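Local coordinates for protein ParA (PDB 3EZF) that probably acts as a P-loop ATPase in plasmid partition and, in an ADP-dependent manner, binds DNA to regulate transcription, at residues Leu143-Arg148 with Ala390-Ile395; Pro102-Ile107 with Asp247-Phe252; Pro53-Arg58 with Asp94-Arg99; Thr275-Ala280 with Glu335-Asn340. All blocks are in the same frame, centred on the assembly; numbering follows the deposited sequence.

Contact 1: residues Leu143-Arg148 with Ala390-Ile395; sequences LRHDLR and AVFDRI
Phe392 reaches from its helix between His145 and Leu147 and carries the whole contact. Its ring meets the His145 imidazole nearly parallel, the planes 22° apart, but the offset leaves little of one ring above the other, with ring centroids 4.7 Å apart. Phe392 CZ lies over one face of the imidazole toward the rim, 3.5 Å from His145 NE2, while Arg144 CG lies over the centre of the opposite face, so the histidine is covered on both sides by carbon. Leu147 comes in at the edge of the phenylalanine instead, its CD2 3.6 Å from Phe392 CE2. With CG anti to the backbone N (chi1 -176°), Phe392 is directed at the loop. This inner side is closely filled, mostly by carbon: Leu147 and Phe392 are buried, and Leu136 and Phe250 also pack against both. The outer side is looser, for His145 and Arg144 keep some exposure; farther along the helix Arg394 forms a salt bridge with Asp343. The histidine and leucine belong to the connection from helix 129-138 to strand 149-153, part of a beta-alpha-beta crossover in the parallel sheet of a P-loop NTPase fold, packed here by helix 378-400.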
# COMPACT_ATOMS: atom_id res chain seq x y z
N LEU A 143 -11.04 15.22 -26.95
CA LEU A 143 -10.02 15.05 -27.99
C LEU A 143 -9.65 16.37 -28.65
O LEU A 143 -8.51 16.59 -29.06
CB LEU A 143 -10.48 14.05 -29.06
CG LEU A 143 -10.76 12.59 -28.69
CD1 LEU A 143 -11.15 11.83 -29.96
CD2 LEU A 143 -9.55 11.94 -28.09
N ARG A 144 -10.63 17.25 -28.77
CA ARG A 144 -10.42 18.57 -29.37
C ARG A 144 -9.40 19.38 -28.58
O ARG A 144 -8.97 20.44 -29.03
CB ARG A 144 -11.73 19.34 -29.37
CG ARG A 144 -12.41 19.30 -28.01
CD ARG A 144 -13.43 20.40 -27.88
NE ARG A 144 -12.79 21.70 -27.97
CZ ARG A 144 -13.42 22.85 -27.79
NH1 ARG A 144 -14.73 22.83 -27.52
NH2 ARG A 144 -12.75 23.99 -27.89
N HIS A 145 -9.03 18.89 -27.40
CA HIS A 145 -8.07 19.59 -26.55
C HIS A 145 -6.64 19.14 -26.79
O HIS A 145 -5.72 19.84 -26.41
CB HIS A 145 -8.41 19.40 -25.07
CG HIS A 145 -9.75 19.94 -24.67
ND1 HIS A 145 -10.10 21.26 -24.85
CD2 HIS A 145 -10.82 19.34 -24.09
CE1 HIS A 145 -11.33 21.46 -24.41
NE2 HIS A 145 -11.79 20.31 -23.95
N ASP A 146 -6.46 17.98 -27.41
CA ASP A 146 -5.11 17.46 -27.67
C ASP A 146 -4.35 17.57 -26.35
O ASP A 146 -3.23 18.05 -26.31
CB ASP A 146 -4.41 18.32 -28.73
CG ASP A 146 -3.26 17.59 -29.41
OD1 ASP A 146 -2.83 16.54 -28.90
OD2 ASP A 146 -2.77 18.08 -30.45
N LEU A 147 -4.99 17.12 -25.27
CA LEU A 147 -4.41 17.17 -23.93
C LEU A 147 -3.06 16.46 -23.79
O LEU A 147 -2.86 15.35 -24.30
CB LEU A 147 -5.41 16.57 -22.94
CG LEU A 147 -6.05 17.51 -21.92
CD1 LEU A 147 -6.40 18.83 -22.57
CD2 LEU A 147 -7.27 16.84 -21.29
N ARG A 148 -2.12 17.13 -23.12
CA ARG A 148 -0.78 16.61 -22.86
C ARG A 148 -0.67 16.43 -21.35
O ARG A 148 -0.59 17.42 -20.61
CB ARG A 148 0.27 17.61 -23.32
CG ARG A 148 0.22 17.96 -24.79
CD ARG A 148 1.15 19.13 -25.06
NE ARG A 148 0.84 20.27 -24.20
CZ ARG A 148 1.54 21.40 -24.17
NH1 ARG A 148 2.61 21.55 -24.94
NH2 ARG A 148 1.15 22.38 -23.37
N ALA A 390 -16.48 15.27 -15.68
CA ALA A 390 -16.76 15.99 -14.43
C ALA A 390 -15.51 16.64 -13.85
O ALA A 390 -15.49 17.82 -13.50
CB ALA A 390 -17.37 15.04 -13.43
N VAL A 391 -14.45 15.85 -13.75
CA VAL A 391 -13.19 16.33 -13.23
C VAL A 391 -12.64 17.41 -14.16
O VAL A 391 -12.20 18.46 -13.72
CB VAL A 391 -12.16 15.18 -13.13
CG1 VAL A 391 -10.94 15.62 -12.38
CG2 VAL A 391 -12.80 13.99 -12.43
N PHE A 392 -12.69 17.14 -15.47
CA PHE A 392 -12.18 18.10 -16.44
C PHE A 392 -12.88 19.46 -16.38
O PHE A 392 -12.22 20.50 -16.46
CB PHE A 392 -12.30 17.53 -17.85
CG PHE A 392 -11.71 18.43 -18.90
CD1 PHE A 392 -12.44 19.50 -19.43
CD2 PHE A 392 -10.38 18.26 -19.30
CE1 PHE A 392 -11.86 20.39 -20.33
CE2 PHE A 392 -9.80 19.14 -20.20
CZ PHE A 392 -10.54 20.21 -20.72
N ASP A 393 -14.20 19.46 -16.22
CA ASP A 393 -14.94 20.72 -16.16
C ASP A 393 -14.65 21.50 -14.88
O ASP A 393 -14.63 22.74 -14.90
CB ASP A 393 -16.43 20.45 -16.33
CG ASP A 393 -16.75 19.87 -17.69
OD1 ASP A 393 -16.44 20.53 -18.71
OD2 ASP A 393 -17.30 18.75 -17.74
N ARG A 394 -14.44 20.80 -13.77
CA ARG A 394 -14.12 21.46 -12.50
C ARG A 394 -12.86 22.28 -12.66
O ARG A 394 -12.81 23.45 -12.26
CB ARG A 394 -13.89 20.45 -11.39
CG ARG A 394 -15.08 20.16 -10.54
CD ARG A 394 -15.59 21.41 -9.82
NE ARG A 394 -16.60 21.06 -8.82
CZ ARG A 394 -17.64 20.25 -9.04
NH1 ARG A 394 -17.83 19.69 -10.23
NH2 ARG A 394 -18.47 19.99 -8.05
N ILE A 395 -11.83 21.65 -13.24
CA ILE A 395 -10.57 22.32 -13.47
C ILE A 395 -10.82 23.61 -14.24
O ILE A 395 -10.42 24.67 -13.79
CB ILE A 395 -9.58 21.46 -14.29
CG1 ILE A 395 -8.88 20.44 -13.39
CG2 ILE A 395 -8.50 22.33 -14.93
CD1 ILE A 395 -9.78 19.39 -12.87

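Contact 2: residues Pro102-Ile107 with Asp247-Phe252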
# COMPACT_ATOMS: atom_id res chain seq x y z
N PRO A 102 -9.16 25.76 -31.49
CA PRO A 102 -8.11 25.88 -30.47
C PRO A 102 -7.92 24.67 -29.56
O PRO A 102 -8.90 24.07 -29.10
CB PRO A 102 -8.52 27.14 -29.70
CG PRO A 102 -10.00 27.16 -29.84
CD PRO A 102 -10.20 26.80 -31.29
N LYS A 103 -6.66 24.32 -29.32
CA LYS A 103 -6.28 23.21 -28.43
C LYS A 103 -6.18 23.74 -27.01
O LYS A 103 -6.10 24.95 -26.79
CB LYS A 103 -4.91 22.64 -28.81
CG LYS A 103 -4.84 21.98 -30.15
CD LYS A 103 -3.41 21.95 -30.67
CE LYS A 103 -3.31 21.39 -32.09
NZ LYS A 103 -3.73 19.96 -32.20
N TYR A 104 -6.14 22.83 -26.05
CA TYR A 104 -6.04 23.23 -24.65
C TYR A 104 -4.81 24.09 -24.38
O TYR A 104 -4.83 24.98 -23.52
CB TYR A 104 -6.04 22.00 -23.76
CG TYR A 104 -6.18 22.35 -22.30
CD1 TYR A 104 -5.05 22.67 -21.54
CD2 TYR A 104 -7.44 22.40 -21.70
CE1 TYR A 104 -5.18 23.04 -20.21
CE2 TYR A 104 -7.57 22.78 -20.36
CZ TYR A 104 -6.44 23.09 -19.62
OH TYR A 104 -6.56 23.48 -18.30
N ARG A 105 -3.74 23.83 -25.12
CA ARG A 105 -2.51 24.59 -24.95
C ARG A 105 -2.60 26.00 -25.58
O ARG A 105 -1.63 26.75 -25.58
CB ARG A 105 -1.34 23.83 -25.59
CG ARG A 105 -1.33 23.94 -27.09
CD ARG A 105 -0.38 22.96 -27.71
NE ARG A 105 -0.86 21.59 -27.61
CZ ARG A 105 -0.32 20.57 -28.26
NH1 ARG A 105 0.73 20.79 -29.04
NH2 ARG A 105 -0.80 19.34 -28.13
N ASP A 106 -3.75 26.35 -26.12
CA ASP A 106 -3.92 27.67 -26.74
C ASP A 106 -4.73 28.60 -25.83
O ASP A 106 -4.80 29.81 -26.06
CB ASP A 106 -4.62 27.53 -28.10
CG ASP A 106 -3.76 26.83 -29.13
OD1 ASP A 106 -4.20 25.81 -29.70
OD2 ASP A 106 -2.63 27.31 -29.39
N ILE A 107 -5.34 28.04 -24.79
CA ILE A 107 -6.15 28.81 -23.87
C ILE A 107 -5.42 29.07 -22.58
O ILE A 107 -5.42 30.19 -22.06
CB ILE A 107 -7.46 28.07 -23.53
CG1 ILE A 107 -8.42 28.13 -24.71
CG2 ILE A 107 -8.09 28.66 -22.28
CD1 ILE A 107 -7.82 27.64 -25.98
N ASP A 247 5.48 21.84 -22.00
CA ASP A 247 5.31 20.54 -22.65
C ASP A 247 4.10 19.75 -22.19
O ASP A 247 3.72 18.74 -22.81
CB ASP A 247 6.55 19.68 -22.43
CG ASP A 247 7.80 20.28 -23.02
OD1 ASP A 247 7.91 20.33 -24.26
OD2 ASP A 247 8.67 20.71 -22.24
N TYR A 248 3.49 20.18 -21.09
CA TYR A 248 2.35 19.46 -20.58
C TYR A 248 1.25 20.39 -20.11
O TYR A 248 1.52 21.39 -19.43
CB TYR A 248 2.81 18.55 -19.45
CG TYR A 248 3.67 17.41 -19.93
CD1 TYR A 248 3.09 16.29 -20.52
CD2 TYR A 248 5.05 17.46 -19.81
CE1 TYR A 248 3.87 15.23 -20.98
CE2 TYR A 248 5.84 16.41 -20.27
CZ TYR A 248 5.25 15.29 -20.85
OH TYR A 248 6.00 14.23 -21.27
N ASP A 249 0.02 20.06 -20.47
CA ASP A 249 -1.14 20.85 -20.09
C ASP A 249 -1.46 20.57 -18.64
O ASP A 249 -1.78 21.46 -17.87
CB ASP A 249 -2.34 20.48 -20.97
CG ASP A 249 -2.10 20.82 -22.43
OD1 ASP A 249 -1.88 22.01 -22.72
OD2 ASP A 249 -2.12 19.91 -23.27
N PHE A 250 -1.34 19.30 -18.28
CA PHE A 250 -1.61 18.82 -16.92
C PHE A 250 -0.43 18.00 -16.40
O PHE A 250 0.22 17.29 -17.17
CB PHE A 250 -2.86 17.92 -16.91
CG PHE A 250 -4.15 18.64 -17.20
CD1 PHE A 250 -5.20 17.96 -17.80
CD2 PHE A 250 -4.32 19.98 -16.85
CE1 PHE A 250 -6.40 18.60 -18.05
CE2 PHE A 250 -5.53 20.63 -17.10
CZ PHE A 250 -6.57 19.94 -17.70
N ILE A 251 -0.16 18.11 -15.10
CA ILE A 251 0.91 17.34 -14.48
C ILE A 251 0.40 16.80 -13.14
O ILE A 251 0.18 17.58 -12.21
CB ILE A 251 2.19 18.20 -14.24
CG1 ILE A 251 2.84 18.57 -15.57
CG2 ILE A 251 3.18 17.43 -13.36
CD1 ILE A 251 4.14 19.32 -15.41
N PHE A 252 0.21 15.49 -13.04
CA PHE A 252 -0.28 14.89 -11.79
C PHE A 252 0.86 14.43 -10.92
O PHE A 252 1.93 14.08 -11.42
CB PHE A 252 -1.19 13.70 -12.06
CG PHE A 252 -2.55 14.07 -12.58
CD1 PHE A 252 -2.76 14.26 -13.94
CD2 PHE A 252 -3.61 14.26 -11.70
CE1 PHE A 252 -4.00 14.63 -14.42
CE2 PHE A 252 -4.86 14.64 -12.18
CZ PHE A 252 -5.06 14.83 -13.54
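Aromatic packing brings Tyr104 against Phe250. The side chains cross at about a right angle and the ring planes are inclined by 61°, with centroids 5.0 Å apart, an oblique meeting in which the far end of the tyrosine rests against the end of the phenylalanine; Tyr104 CZ is 3.6 Å from Phe250 CE2. The tyrosine CG stands anti to the backbone N (chi1 -170°), which carries the ring toward the strand. Its hydroxyl continues past Phe250 to hydrogen bonds with Arg399 and Glu396, so this buried polar end is satisfied.

Asp249 brings a polar atom to the edge of the Tyr104 ring. Its OD1 lies in the ring plane, 3.4 Å from Tyr104 CD1, and is equally close to Arg105 CB. The charge of Asp249 is met by Arg148 through a salt bridge; Arg105 NE is 4.8 Å from Asp249 OD2, not in contact, and may add a weak favourable field.

Hydrogen bonds within 102-107 shape the turn that presents Tyr104: Lys103 N donates to Asp106 OD1 (2.9 Å) on its anti lone pair, and Asp106 N returns a bond to Lys103 O.

Strand 250-254 runs between strands 149-153 and 112-116 in the parallel sheet, while Phe392 and Ile395 of helix 378-400 pack on both Tyr104 and Phe250.

Contact 3: residues Pro53-Arg58 with Asp94-Arg99. With SO4 (sulfate ion), chain H; SO4 (sulfate ion), chain D.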
# COMPACT_ATOMS: atom_id res chain seq x y z
N PRO A 53 -18.11 16.57 -30.60
CA PRO A 53 -18.33 18.01 -30.44
C PRO A 53 -17.83 18.86 -31.60
O PRO A 53 -16.81 18.57 -32.20
CB PRO A 53 -17.58 18.33 -29.14
CG PRO A 53 -17.75 17.10 -28.37
CD PRO A 53 -17.48 16.02 -29.39
N LYS A 54 -18.57 19.92 -31.88
CA LYS A 54 -18.22 20.86 -32.94
C LYS A 54 -18.01 20.21 -34.31
O LYS A 54 -17.34 20.79 -35.17
CB LYS A 54 -16.97 21.64 -32.53
CG LYS A 54 -17.01 22.12 -31.10
CD LYS A 54 -18.25 22.96 -30.81
CE LYS A 54 -18.04 24.44 -31.09
NZ LYS A 54 -17.15 25.08 -30.07
N LEU A 55 -18.57 19.03 -34.52
CA LEU A 55 -18.40 18.33 -35.79
C LEU A 55 -19.71 17.70 -36.27
O LEU A 55 -20.65 17.51 -35.49
CB LEU A 55 -17.33 17.23 -35.68
CG LEU A 55 -15.92 17.60 -35.18
CD1 LEU A 55 -15.08 16.36 -35.16
CD2 LEU A 55 -15.28 18.67 -36.04
N SER A 56 -19.75 17.35 -37.55
CA SER A 56 -20.92 16.75 -38.16
C SER A 56 -20.45 15.98 -39.38
O SER A 56 -19.34 16.18 -39.84
CB SER A 56 -21.87 17.85 -38.59
OG SER A 56 -21.29 18.60 -39.65
N ARG A 57 -21.31 15.12 -39.91
CA ARG A 57 -20.96 14.33 -41.09
C ARG A 57 -20.54 15.21 -42.27
O ARG A 57 -19.83 14.76 -43.17
CB ARG A 57 -22.11 13.41 -41.49
CG ARG A 57 -22.45 12.33 -40.45
CD ARG A 57 -23.24 11.17 -41.07
NE ARG A 57 -23.59 10.13 -40.10
CZ ARG A 57 -24.27 9.03 -40.40
NH1 ARG A 57 -24.67 8.81 -41.64
NH2 ARG A 57 -24.56 8.12 -39.47
N ARG A 58 -20.97 16.48 -42.27
CA ARG A 58 -20.62 17.40 -43.35
C ARG A 58 -19.22 17.95 -43.09
O ARG A 58 -18.42 18.05 -44.01
CB ARG A 58 -21.63 18.54 -43.42
CG ARG A 58 -21.49 19.46 -44.64
CD ARG A 58 -20.49 20.58 -44.41
NE ARG A 58 -20.93 21.51 -43.37
CZ ARG A 58 -20.19 22.52 -42.89
NH1 ARG A 58 -20.68 23.32 -41.95
NH2 ARG A 58 -18.96 22.72 -43.36
N ASP A 94 -6.17 15.98 -35.62
CA ASP A 94 -5.71 16.73 -36.77
C ASP A 94 -6.88 17.34 -37.56
O ASP A 94 -6.71 18.38 -38.21
CB ASP A 94 -4.84 15.86 -37.67
CG ASP A 94 -3.45 15.62 -37.09
OD1 ASP A 94 -2.92 16.51 -36.38
OD2 ASP A 94 -2.88 14.55 -37.36
N ILE A 95 -8.05 16.71 -37.50
CA ILE A 95 -9.22 17.24 -38.20
C ILE A 95 -9.68 18.46 -37.42
O ILE A 95 -10.10 19.45 -38.02
CB ILE A 95 -10.38 16.22 -38.25
CG1 ILE A 95 -10.17 15.23 -39.40
CG2 ILE A 95 -11.71 16.95 -38.42
CD1 ILE A 95 -11.18 14.13 -39.46
N TYR A 96 -9.61 18.38 -36.10
CA TYR A 96 -10.01 19.49 -35.23
C TYR A 96 -9.02 20.62 -35.44
O TYR A 96 -9.37 21.81 -35.29
CB TYR A 96 -9.98 19.08 -33.75
CG TYR A 96 -11.23 18.44 -33.21
CD1 TYR A 96 -11.22 17.12 -32.78
CD2 TYR A 96 -12.40 19.17 -33.07
CE1 TYR A 96 -12.36 16.54 -32.24
CE2 TYR A 96 -13.56 18.61 -32.52
CZ TYR A 96 -13.53 17.29 -32.10
OH TYR A 96 -14.67 16.71 -31.57
N ALA A 97 -7.79 20.26 -35.77
CA ALA A 97 -6.75 21.26 -35.98
C ALA A 97 -6.97 21.92 -37.33
O ALA A 97 -6.81 23.14 -37.49
CB ALA A 97 -5.37 20.61 -35.91
N HIS A 98 -7.34 21.12 -38.32
CA HIS A 98 -7.59 21.65 -39.64
C HIS A 98 -8.79 22.59 -39.55
O HIS A 98 -8.81 23.64 -40.18
CB HIS A 98 -7.88 20.51 -40.60
CG HIS A 98 -8.20 20.96 -41.98
ND1 HIS A 98 -9.15 20.33 -42.76
CD2 HIS A 98 -7.72 21.98 -42.72
CE1 HIS A 98 -9.24 20.96 -43.92
NE2 HIS A 98 -8.39 21.96 -43.92
N ARG A 99 -9.77 22.22 -38.74
CA ARG A 99 -10.97 23.02 -38.54
C ARG A 99 -10.65 24.24 -37.67
O ARG A 99 -11.55 24.93 -37.18
CB ARG A 99 -12.05 22.17 -37.86
CG ARG A 99 -13.33 22.04 -38.65
CD ARG A 99 -13.01 21.77 -40.11
NE ARG A 99 -14.19 21.77 -40.97
CZ ARG A 99 -15.15 22.68 -40.92
NH1 ARG A 99 -15.10 23.67 -40.05
NH2 ARG A 99 -16.18 22.59 -41.76
S SO4 H . -18.31 26.03 -41.72
O1 SO4 H . -17.85 25.74 -43.09
O2 SO4 H . -17.96 27.42 -41.37
O3 SO4 H . -17.66 25.10 -40.78
O4 SO4 H . -19.78 25.87 -41.64
S SO4 D . -18.76 24.91 -26.77
O1 SO4 D . -18.06 25.90 -27.62
O2 SO4 D . -18.03 24.76 -25.50
O3 SO4 D . -18.82 23.62 -27.48
O4 SO4 D . -20.14 25.37 -26.50
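Tyr96 and Leu55 form the apolar part of the contact. Leu55 CD1 sits over one face of the tyrosine ring, 4.0 Å from its centroid and 28° off the normal, a CH-pi contact; the leucine CG also lies close to the ring. Val49 of helix 46-50 packs on Leu55 as well.

One hydrogen bond joins the segments directly. Tyr96 OH donates to Pro53 O over 2.9 Å, in the carbonyl plane and on a lone pair, with a C=O...donor angle of 131°. Since Pro53 O also lies in the plane of the ring, the bond meets the tyrosine at its edge and fixes the phenol end, while the leucine over the face probably limits turning of the ring.

Ionic contacts gather round bound sulfates. At the sulfate of chain H, Arg58 NH1 donates to O4 (2.7 Å) and Arg58 NH2 to O1 (3.2 Å), while Arg99 brings both terminal nitrogens, NH1 (3.0 Å) and NH2 (3.1 Å), to a single oxygen, O3. The guanidinium planes stand 51° apart, and the anion probably offsets the charge of the pair. Lys54 NZ holds the sulfate of chain D through its O1 at 2.7 Å. Ser56, at the N-cap of helix 57-69, accepts from Ile59 N and weakly from Arg58 N.

These elements belong to the winged helix-turn-helix domain; the sulfates probably come from the crystallisation liquor, yet a basic site such as that of Arg58 and Arg99 could suit a DNA phosphate.

Contact 4: residues Thr275-Ala280 with Glu335-Asn340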
# COMPACT_ATOMS: atom_id res chain seq x y z
N THR A 275 -8.56 15.35 -4.01
CA THR A 275 -8.82 14.35 -2.98
C THR A 275 -9.93 13.37 -3.31
O THR A 275 -11.11 13.71 -3.26
CB THR A 275 -9.20 14.98 -1.64
OG1 THR A 275 -8.14 15.81 -1.17
CG2 THR A 275 -9.48 13.89 -0.61
N PRO A 276 -9.58 12.15 -3.68
CA PRO A 276 -10.63 11.18 -3.98
C PRO A 276 -10.98 10.53 -2.63
O PRO A 276 -10.08 10.06 -1.93
CB PRO A 276 -9.95 10.23 -4.96
CG PRO A 276 -8.55 10.22 -4.46
CD PRO A 276 -8.27 11.67 -4.16
N THR A 277 -12.25 10.53 -2.25
CA THR A 277 -12.65 9.94 -0.98
C THR A 277 -13.24 8.54 -1.14
O THR A 277 -14.15 8.33 -1.95
CB THR A 277 -13.69 10.81 -0.24
OG1 THR A 277 -13.15 12.12 -0.03
CG2 THR A 277 -14.04 10.21 1.11
N PRO A 278 -12.71 7.57 -0.39
CA PRO A 278 -13.19 6.19 -0.46
C PRO A 278 -14.58 6.05 0.15
O PRO A 278 -14.93 6.78 1.08
CB PRO A 278 -12.15 5.41 0.34
CG PRO A 278 -10.92 6.25 0.22
CD PRO A 278 -11.47 7.64 0.40
N PRO A 279 -15.38 5.11 -0.38
CA PRO A 279 -16.75 4.83 0.08
C PRO A 279 -16.75 4.07 1.42
O PRO A 279 -17.55 4.36 2.31
CB PRO A 279 -17.32 3.98 -1.06
CG PRO A 279 -16.11 3.19 -1.49
CD PRO A 279 -15.03 4.26 -1.53
N ALA A 280 -15.82 3.12 1.53
CA ALA A 280 -15.65 2.28 2.72
C ALA A 280 -15.79 3.05 4.03
O ALA A 280 -15.02 3.96 4.32
CB ALA A 280 -14.30 1.59 2.66
N GLU A 335 -20.29 17.62 3.23
CA GLU A 335 -20.03 18.46 4.40
C GLU A 335 -18.67 19.13 4.31
O GLU A 335 -18.55 20.28 3.92
CB GLU A 335 -20.06 17.62 5.68
CG GLU A 335 -21.43 17.41 6.27
CD GLU A 335 -22.33 16.57 5.40
OE1 GLU A 335 -22.59 16.99 4.25
OE2 GLU A 335 -22.79 15.51 5.87
N VAL A 336 -17.64 18.37 4.69
CA VAL A 336 -16.26 18.84 4.67
C VAL A 336 -15.90 19.61 3.40
O VAL A 336 -15.70 20.83 3.43
CB VAL A 336 -15.28 17.64 4.84
CG1 VAL A 336 -15.34 17.13 6.26
CG2 VAL A 336 -15.65 16.52 3.88
N TYR A 337 -15.84 18.90 2.28
CA TYR A 337 -15.50 19.49 1.00
C TYR A 337 -16.42 20.66 0.62
O TYR A 337 -16.10 21.43 -0.28
CB TYR A 337 -15.55 18.43 -0.09
CG TYR A 337 -14.66 17.25 0.18
CD1 TYR A 337 -15.18 16.02 0.55
CD2 TYR A 337 -13.28 17.37 0.08
CE1 TYR A 337 -14.35 14.94 0.81
CE2 TYR A 337 -12.45 16.30 0.33
CZ TYR A 337 -12.98 15.09 0.70
OH TYR A 337 -12.13 14.05 0.95
N ALA A 338 -17.55 20.77 1.31
CA ALA A 338 -18.52 21.83 1.04
C ALA A 338 -18.73 22.02 -0.46
O ALA A 338 -19.12 21.09 -1.17
CB ALA A 338 -18.08 23.13 1.69
N SER A 339 -18.49 23.24 -0.95
CA SER A 339 -18.65 23.53 -2.37
C SER A 339 -17.58 22.80 -3.16
O SER A 339 -17.80 22.43 -4.32
CB SER A 339 -18.54 25.03 -2.62
OG SER A 339 -17.25 25.52 -2.29
N ASN A 340 -16.43 22.59 -2.53
CA ASN A 340 -15.29 21.92 -3.17
C ASN A 340 -15.47 20.45 -3.55
O ASN A 340 -14.59 19.87 -4.19
CB ASN A 340 -14.04 22.08 -2.30
CG ASN A 340 -13.41 23.46 -2.42
OD1 ASN A 340 -13.08 23.91 -3.53
ND2 ASN A 340 -13.23 24.13 -1.28
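The Tyr337 ring is approached obliquely by Thr275 and Thr277, neither of them lying squarely over a face or at the edge. Thr275 CG2 is 3.9 Å from ring atom Tyr337 CZ, and Thr277 points head-on against the incoming tyrosine, its OG1 at the phenol end. Elsewhere the tyrosine packs against Thr287 and Leu291 of helix 281-291, and Ile13 of the second subunit touches it as well.

The two threonines point to the same side of strand 272-277, with Pro276 turned away between them. Thr275 crosses the tyrosine at about a right angle and offers its methyl, which stands anti to the backbone N. Thr277 keeps OG1 beside its backbone N (chi1 -57°), placing the hydroxyl where Tyr337 OH can donate to it. The modelled separation of 2.4 Å between Tyr337 OH and Thr277 OG1 is doubtful at this resolution, though the pairing itself is plausible.

A phenol brought into a buried place beside the strand needs a polar partner, and the threonine hydroxyl probably supplies it, while the neighbouring methyl adds an apolar flank; helix 324-337 and strand 272-277 are thus probably joined by one uncharged polar link.

Contacts 1, 2 and 4 are buried and contact 3 lies at the surface. Contacts 1 and 2 abut, with centres about 9 Å apart, and their segments alternate along the chain; the Asp146 to Lys103 salt bridge and packing of Leu147 on Tyr104 tie them together. Both involve apolar and aromatic packing against helix 378-400. Contact 4 reaches the same sheet as contact 2, with centres about 27 Å apart; it pairs hydroxyls, probably by a hydrogen bond, and is touched by the second subunit. Contact 3, in the winged helix-turn-helix domain, probably DNA-binding, adds arginines, a lysine and anions; Arg144 packing on Tyr96 connects it to contact 1, while contact 4 is remote, its nearest atoms about 25 Å away.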